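PDB 1Q1L: chorismate synthase from Aquifex aeolicus, which probably catalyses, with reduced FMN as cofactor, the anti-1,4-elimination of phosphate from 5-enolpyruvylshikimate-3-phosphate that yields chorismate, the branch-point precursor of the aromatic amino acids. Local coordinates for residues V233-V238 with M315-R320; V285-G290 with R299-L304. All coordinates share one frame; numbering follows the deposited sequence.

Contact 1 of 2, residues V233-V238 with M315-R320; sequences VFALNV and MPIVVR
Val-233 and Val-319 face each other as an antiparallel hydrogen-bonded pair, N of Val-233 giving to O of Val-319 at 2.8 Å and N of Val-319 returning a bond of like length and straightness to O of Val-233. Two residues on, Ala-235 and Ile-317 form the next such pair, with slightly longer bonds; N of Ala-235 bonds to O of Ile-317 at 3.0 Å. Between them stands the non-hydrogen-bonded pair Phe-234 and Val-318, where the backbones draw in and CA of Phe-234 lies 3.0 Å from O of Ile-317 in a CA-H...O contact.

Side chains separate onto two faces. On one, CB of Ala-235 meets CB of Ile-317 at 4.0 Å, and CG2 of Val-238 touches CG1 of Ile-317, the two side chains crossing at about a right angle. Ile-317 brings CG1 to Val-238 by setting it beside its own backbone N, opposite the carbonyl carbon (chi1 -58°). On the other face CD2 of Leu-236 presses on CB of the Pro-316 ring at 3.7 Å, while the ring of Phe-234 leads off from the partner strand.

Where the strands part, a water extends the ladder by one step: it accepts from N of Val-238 at 2.8 Å and donates to O of Ala-235 and O of Met-315, bridging the residues just past strand 229-236 and just before strand 317-323.

This ladder joins strands 229-236 and 317-323 inside an antiparallel sheet, with 162-170 beyond the first and 266-271 beyond the second. Helices 252-261 and 356-379 cover the face bearing Val-233, Ala-235, Ile-317 and Val-319; helix 187-197 packs on Phe-234, Leu-236 and Pro-316, in keeping with the beta-alpha-beta sandwich of this enzyme.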
loop_
_atom_site.group_PDB
_atom_site.type_symbol
_atom_site.label_atom_id
_atom_site.label_comp_id
_atom_site.label_asym_id
_atom_site.label_seq_id
_atom_site.Cartn_x
_atom_site.Cartn_y
_atom_site.Cartn_z
ATOM N N VAL A 233 15.932 -22.676 -3.928
ATOM C CA VAL A 233 14.498 -22.862 -3.773
ATOM C C VAL A 233 13.920 -22.827 -5.167
ATOM O O VAL A 233 14.335 -22.014 -5.988
ATOM C CB VAL A 233 13.859 -21.711 -2.957
ATOM C CG1 VAL A 233 12.403 -22.044 -2.637
ATOM C CG2 VAL A 233 14.644 -21.477 -1.698
ATOM N N PHE A 234 12.964 -23.701 -5.445
ATOM C CA PHE A 234 12.366 -23.726 -6.766
ATOM C C PHE A 234 10.859 -23.869 -6.679
ATOM O O PHE A 234 10.313 -24.279 -5.649
ATOM C CB PHE A 234 12.938 -24.894 -7.579
ATOM C CG PHE A 234 12.550 -26.246 -7.047
ATOM C CD1 PHE A 234 11.338 -26.823 -7.399
ATOM C CD2 PHE A 234 13.375 -26.920 -6.154
ATOM C CE1 PHE A 234 10.950 -28.054 -6.865
ATOM C CE2 PHE A 234 12.997 -28.140 -5.620
ATOM C CZ PHE A 234 11.782 -28.711 -5.977
ATOM N N ALA A 235 10.197 -23.520 -7.775
ATOM C CA ALA A 235 8.753 -23.641 -7.898
ATOM C C ALA A 235 8.531 -24.207 -9.290
ATOM O O ALA A 235 9.079 -23.690 -10.267
ATOM C CB ALA A 235 8.081 -22.278 -7.764
ATOM N N LEU A 236 7.741 -25.274 -9.378
ATOM C CA LEU A 236 7.464 -25.924 -10.651
ATOM C C LEU A 236 6.049 -25.671 -11.156
ATOM O O LEU A 236 5.120 -25.482 -10.371
ATOM C CB LEU A 236 7.676 -27.437 -10.526
ATOM C CG LEU A 236 9.042 -27.905 -10.015
ATOM C CD1 LEU A 236 9.089 -29.419 -9.962
ATOM C CD2 LEU A 236 10.130 -27.367 -10.929
ATOM N N ASN A 237 5.910 -25.670 -12.481
ATOM C CA ASN A 237 4.632 -25.477 -13.160
ATOM C C ASN A 237 4.015 -24.094 -13.020
ATOM O O ASN A 237 2.792 -23.946 -13.035
ATOM C CB ASN A 237 3.629 -26.536 -12.696
ATOM C CG ASN A 237 4.121 -27.947 -12.960
ATOM O OD1 ASN A 237 4.549 -28.261 -14.067
ATOM N ND2 ASN A 237 4.061 -28.803 -11.941
ATOM N N VAL A 238 4.860 -23.079 -12.882
ATOM C CA VAL A 238 4.373 -21.717 -12.781
ATOM C C VAL A 238 4.199 -21.247 -14.220
ATOM O O VAL A 238 5.132 -21.306 -15.019
ATOM C CB VAL A 238 5.387 -20.809 -12.053
ATOM C CG1 VAL A 238 4.893 -19.364 -12.045
ATOM C CG2 VAL A 238 5.590 -21.304 -10.627
HETATM N N MSE A 315 9.185 -21.692 -17.224
HETATM C CA MSE A 315 10.243 -22.614 -16.834
HETATM C C MSE A 315 10.256 -22.612 -15.305
HETATM O O MSE A 315 9.623 -21.761 -14.674
HETATM C CB MSE A 315 11.607 -22.153 -17.368
HETATM C CG MSE A 315 11.754 -22.247 -18.892
HETATM SE SE MSE A 315 11.430 -24.049 -19.565
HETATM C CE MSE A 315 13.135 -24.840 -19.102
ATOM N N PRO A 316 10.969 -23.565 -14.691
ATOM C CA PRO A 316 11.007 -23.602 -13.227
ATOM C C PRO A 316 11.597 -22.325 -12.649
ATOM O O PRO A 316 12.575 -21.783 -13.185
ATOM C CB PRO A 316 11.900 -24.809 -12.932
ATOM C CG PRO A 316 11.703 -25.685 -14.132
ATOM C CD PRO A 316 11.716 -24.696 -15.265
ATOM N N ILE A 317 10.996 -21.831 -11.572
ATOM C CA ILE A 317 11.525 -20.643 -10.911
ATOM C C ILE A 317 12.642 -21.175 -10.027
ATOM O O ILE A 317 12.432 -22.102 -9.240
ATOM C CB ILE A 317 10.481 -19.960 -10.005
ATOM C CG1 ILE A 317 9.245 -19.584 -10.820
ATOM C CG2 ILE A 317 11.104 -18.743 -9.339
ATOM C CD1 ILE A 317 9.531 -18.697 -12.013
ATOM N N VAL A 318 13.831 -20.610 -10.158
ATOM C CA VAL A 318 14.953 -21.083 -9.361
ATOM C C VAL A 318 15.661 -19.922 -8.714
ATOM O O VAL A 318 16.114 -18.998 -9.392
ATOM C CB VAL A 318 15.953 -21.872 -10.219
ATOM C CG1 VAL A 318 17.154 -22.304 -9.367
ATOM C CG2 VAL A 318 15.265 -23.080 -10.820
ATOM N N VAL A 319 15.764 -19.988 -7.392
ATOM C CA VAL A 319 16.388 -18.934 -6.613
ATOM C C VAL A 319 17.503 -19.483 -5.736
ATOM O O VAL A 319 17.319 -20.487 -5.054
ATOM C CB VAL A 319 15.335 -18.254 -5.704
ATOM C CG1 VAL A 319 15.896 -17.005 -5.098
ATOM C CG2 VAL A 319 14.078 -17.969 -6.505
ATOM N N ARG A 320 18.647 -18.809 -5.739
ATOM C CA ARG A 320 19.795 -19.237 -4.935
ATOM C C ARG A 320 19.920 -18.241 -3.785
ATOM O O ARG A 320 19.919 -17.031 -4.002
ATOM C CB ARG A 320 21.061 -19.252 -5.800
ATOM C CG ARG A 320 20.832 -19.835 -7.195
ATOM C CD ARG A 320 22.144 -20.221 -7.875
ATOM N NE ARG A 320 22.803 -21.321 -7.180
ATOM C CZ ARG A 320 23.902 -21.196 -6.444
ATOM N NH1 ARG A 320 24.487 -20.014 -6.301
ATOM N NH2 ARG A 320 24.409 -22.257 -5.832
HETATM O O HOH W 1 7.671 -22.956 -12.866
#

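Contact 2 of 2, residues V285-G290 with R299-L304; sequences VHDEIG and RHSNNL
Asp-287 turns its carboxylate into the loop 301-304 and collects three donors there. OD1 takes two of them: OG of Ser-301 comes to its anti lone pair at 2.7 Å, and N of Asn-303 approaches on the syn side at 2.8 Å, 18° out of the carboxylate plane. OD2 receives N of Leu-304 at 3.1 Å on its syn lone pair, so Asn-303 and Leu-304 offer successive backbone N-H groups to one acid. With CG beside its own backbone N (chi1 -62°), Asp-287 holds both oxygens within reach of them; bonds to both oxygens should restrain the carboxylate from turning. Without the carboxylate, as with an alanine here, the N-H groups of Asn-303 and Leu-304 would probably lack this acceptor and the hydroxyl of Ser-301 its bond to OD1, leaving the turn less firmly fixed.

The same loop gives another bond back, from ND2 of Asn-303 to O of Val-285 at 2.9 Å, the donor standing above the carbonyl plane. These bonds lie at the base of a beta-hairpin, strands 289-292 and 296-299, whose last pair here is the non-hydrogen-bonded Ile-289 and Arg-299. Beside it N of His-300 bonds to O of Glu-288 at 2.8 Å.

Two waters complete the seam. One accepts from N of Glu-288 and donates to OG of Ser-301; the other donates to O of Asp-287 and accepts from NE of Arg-299 at 3.1 Å. That NE also makes a salt bridge to Glu-308, while CD1 of Ile-289 lies over one guanidinium face, offset toward the rim. Farther out, CG of Glu-288 meets the edge of the His-300 ring at CD2, 3.5 Å away, the carboxylate and ring planes being 65° apart. Lys-267 of the second subunit hydrogen-bonds to O of Leu-304.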
loop_
_atom_site.group_PDB
_atom_site.type_symbol
_atom_site.label_atom_id
_atom_site.label_comp_id
_atom_site.label_asym_id
_atom_site.label_seq_id
_atom_site.Cartn_x
_atom_site.Cartn_y
_atom_site.Cartn_z
ATOM N N VAL A 285 24.528 -18.094 -21.857
ATOM C CA VAL A 285 23.559 -17.810 -20.808
ATOM C C VAL A 285 22.161 -17.935 -21.396
ATOM O O VAL A 285 21.274 -18.535 -20.793
ATOM C CB VAL A 285 23.737 -16.384 -20.238
ATOM C CG1 VAL A 285 22.609 -16.068 -19.262
ATOM C CG2 VAL A 285 25.081 -16.270 -19.530
ATOM N N HIS A 286 21.988 -17.368 -22.586
ATOM C CA HIS A 286 20.716 -17.374 -23.302
ATOM C C HIS A 286 20.007 -18.720 -23.293
ATOM O O HIS A 286 20.593 -19.743 -23.642
ATOM C CB HIS A 286 20.937 -16.939 -24.754
ATOM C CG HIS A 286 19.705 -17.016 -25.602
ATOM N ND1 HIS A 286 18.600 -16.221 -25.384
ATOM C CD2 HIS A 286 19.399 -17.806 -26.658
ATOM C CE1 HIS A 286 17.665 -16.520 -26.270
ATOM N NE2 HIS A 286 18.124 -17.479 -27.054
ATOM N N ASP A 287 18.741 -18.716 -22.891
ATOM C CA ASP A 287 17.958 -19.942 -22.872
ATOM C C ASP A 287 17.209 -20.021 -24.200
ATOM O O ASP A 287 16.277 -19.256 -24.444
ATOM C CB ASP A 287 16.969 -19.943 -21.701
ATOM C CG ASP A 287 17.661 -19.886 -20.348
ATOM O OD1 ASP A 287 18.580 -20.704 -20.107
ATOM O OD2 ASP A 287 17.277 -19.025 -19.522
ATOM N N GLU A 288 17.634 -20.943 -25.058
ATOM C CA GLU A 288 17.026 -21.121 -26.373
ATOM C C GLU A 288 15.519 -21.362 -26.324
ATOM O O GLU A 288 15.032 -22.206 -25.569
ATOM C CB GLU A 288 17.705 -22.279 -27.115
ATOM C CG GLU A 288 17.142 -22.528 -28.512
ATOM C CD GLU A 288 17.842 -23.661 -29.246
ATOM O OE1 GLU A 288 17.461 -23.938 -30.403
ATOM O OE2 GLU A 288 18.768 -24.274 -28.672
ATOM N N ILE A 289 14.788 -20.617 -27.145
ATOM C CA ILE A 289 13.339 -20.746 -27.209
ATOM C C ILE A 289 12.899 -21.894 -28.108
ATOM O O ILE A 289 13.355 -22.025 -29.249
ATOM C CB ILE A 289 12.683 -19.451 -27.721
ATOM C CG1 ILE A 289 12.977 -18.305 -26.749
ATOM C CG2 ILE A 289 11.175 -19.659 -27.873
ATOM C CD1 ILE A 289 12.338 -16.989 -27.128
ATOM N N GLY A 290 12.013 -22.723 -27.571
ATOM C CA GLY A 290 11.480 -23.849 -28.307
ATOM C C GLY A 290 9.972 -23.706 -28.381
ATOM O O GLY A 290 9.400 -22.817 -27.754
ATOM N N ARG A 299 11.629 -23.225 -23.008
ATOM C CA ARG A 299 13.062 -22.966 -23.172
ATOM C C ARG A 299 13.845 -24.273 -23.090
ATOM O O ARG A 299 13.396 -25.221 -22.449
ATOM C CB ARG A 299 13.547 -21.997 -22.084
ATOM C CG ARG A 299 12.750 -20.692 -21.996
ATOM C CD ARG A 299 12.946 -19.804 -23.217
ATOM N NE ARG A 299 12.260 -18.518 -23.083
ATOM C CZ ARG A 299 10.937 -18.372 -23.041
ATOM N NH1 ARG A 299 10.141 -19.431 -23.126
ATOM N NH2 ARG A 299 10.403 -17.163 -22.915
ATOM N N HIS A 300 15.012 -24.318 -23.729
ATOM C CA HIS A 300 15.836 -25.526 -23.728
ATOM C C HIS A 300 16.814 -25.615 -22.559
ATOM O O HIS A 300 17.431 -26.657 -22.330
ATOM C CB HIS A 300 16.574 -25.653 -25.062
ATOM C CG HIS A 300 15.668 -25.959 -26.214
ATOM N ND1 HIS A 300 14.963 -27.139 -26.310
ATOM C CD2 HIS A 300 15.309 -25.218 -27.290
ATOM C CE1 HIS A 300 14.205 -27.112 -27.393
ATOM N NE2 HIS A 300 14.397 -25.957 -28.004
ATOM N N SER A 301 16.956 -24.513 -21.831
ATOM C CA SER A 301 17.811 -24.455 -20.650
ATOM C C SER A 301 17.155 -23.423 -19.731
ATOM O O SER A 301 16.211 -22.746 -20.144
ATOM C CB SER A 301 19.235 -24.031 -21.012
ATOM O OG SER A 301 19.241 -22.787 -21.679
ATOM N N ASN A 302 17.641 -23.295 -18.500
ATOM C CA ASN A 302 17.024 -22.354 -17.574
ATOM C C ASN A 302 18.020 -21.589 -16.709
ATOM O O ASN A 302 17.932 -21.601 -15.479
ATOM C CB ASN A 302 16.012 -23.105 -16.696
ATOM C CG ASN A 302 15.086 -22.171 -15.936
ATOM O OD1 ASN A 302 14.789 -21.066 -16.386
ATOM N ND2 ASN A 302 14.606 -22.628 -14.786
ATOM N N ASN A 303 18.961 -20.918 -17.363
ATOM C CA ASN A 303 19.965 -20.135 -16.664
ATOM C C ASN A 303 19.347 -18.871 -16.091
ATOM O O ASN A 303 19.919 -18.247 -15.201
ATOM C CB ASN A 303 21.101 -19.757 -17.613
ATOM C CG ASN A 303 21.804 -20.966 -18.174
ATOM O OD1 ASN A 303 22.287 -21.814 -17.426
ATOM N ND2 ASN A 303 21.861 -21.057 -19.497
ATOM N N LEU A 304 18.174 -18.504 -16.604
ATOM C CA LEU A 304 17.468 -17.311 -16.140
ATOM C C LEU A 304 16.666 -17.559 -14.865
ATOM O O LEU A 304 16.171 -16.620 -14.244
ATOM C CB LEU A 304 16.528 -16.799 -17.231
ATOM C CG LEU A 304 17.189 -16.248 -18.492
ATOM C CD1 LEU A 304 16.127 -15.881 -19.507
ATOM C CD2 LEU A 304 18.027 -15.040 -18.130
HETATM O O HOH W 2 19.500 -22.931 -24.397
HETATM O O HOH W 3 15.012 -17.083 -23.312
#

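In the fold
Contact 2 is nested in the chain loop that contact 1 closes, their centres about 14 Å apart. They meet directly: ND2 of Asn-302 probably hydrogen-bonds to O of Pro-316 at 2.7 Å, and CE of the selenomethionine at Met-315 packs 3.4 Å from O of Arg-299. Contact 1 is buried sheet core, its centre about 10 Å from the centre of the chain; that of contact 2, about 23 Å from it, is partly exposed. Contact 2 meets the second subunit through four residues, contact 1 only through Arg-320. Both lie away from the predicted FMN and NADP sites of their own chain, yet Val-285 and Leu-304 pack on Pro-325 and Lys-324 of the second subunit, members of a predicted FMN-binding segment.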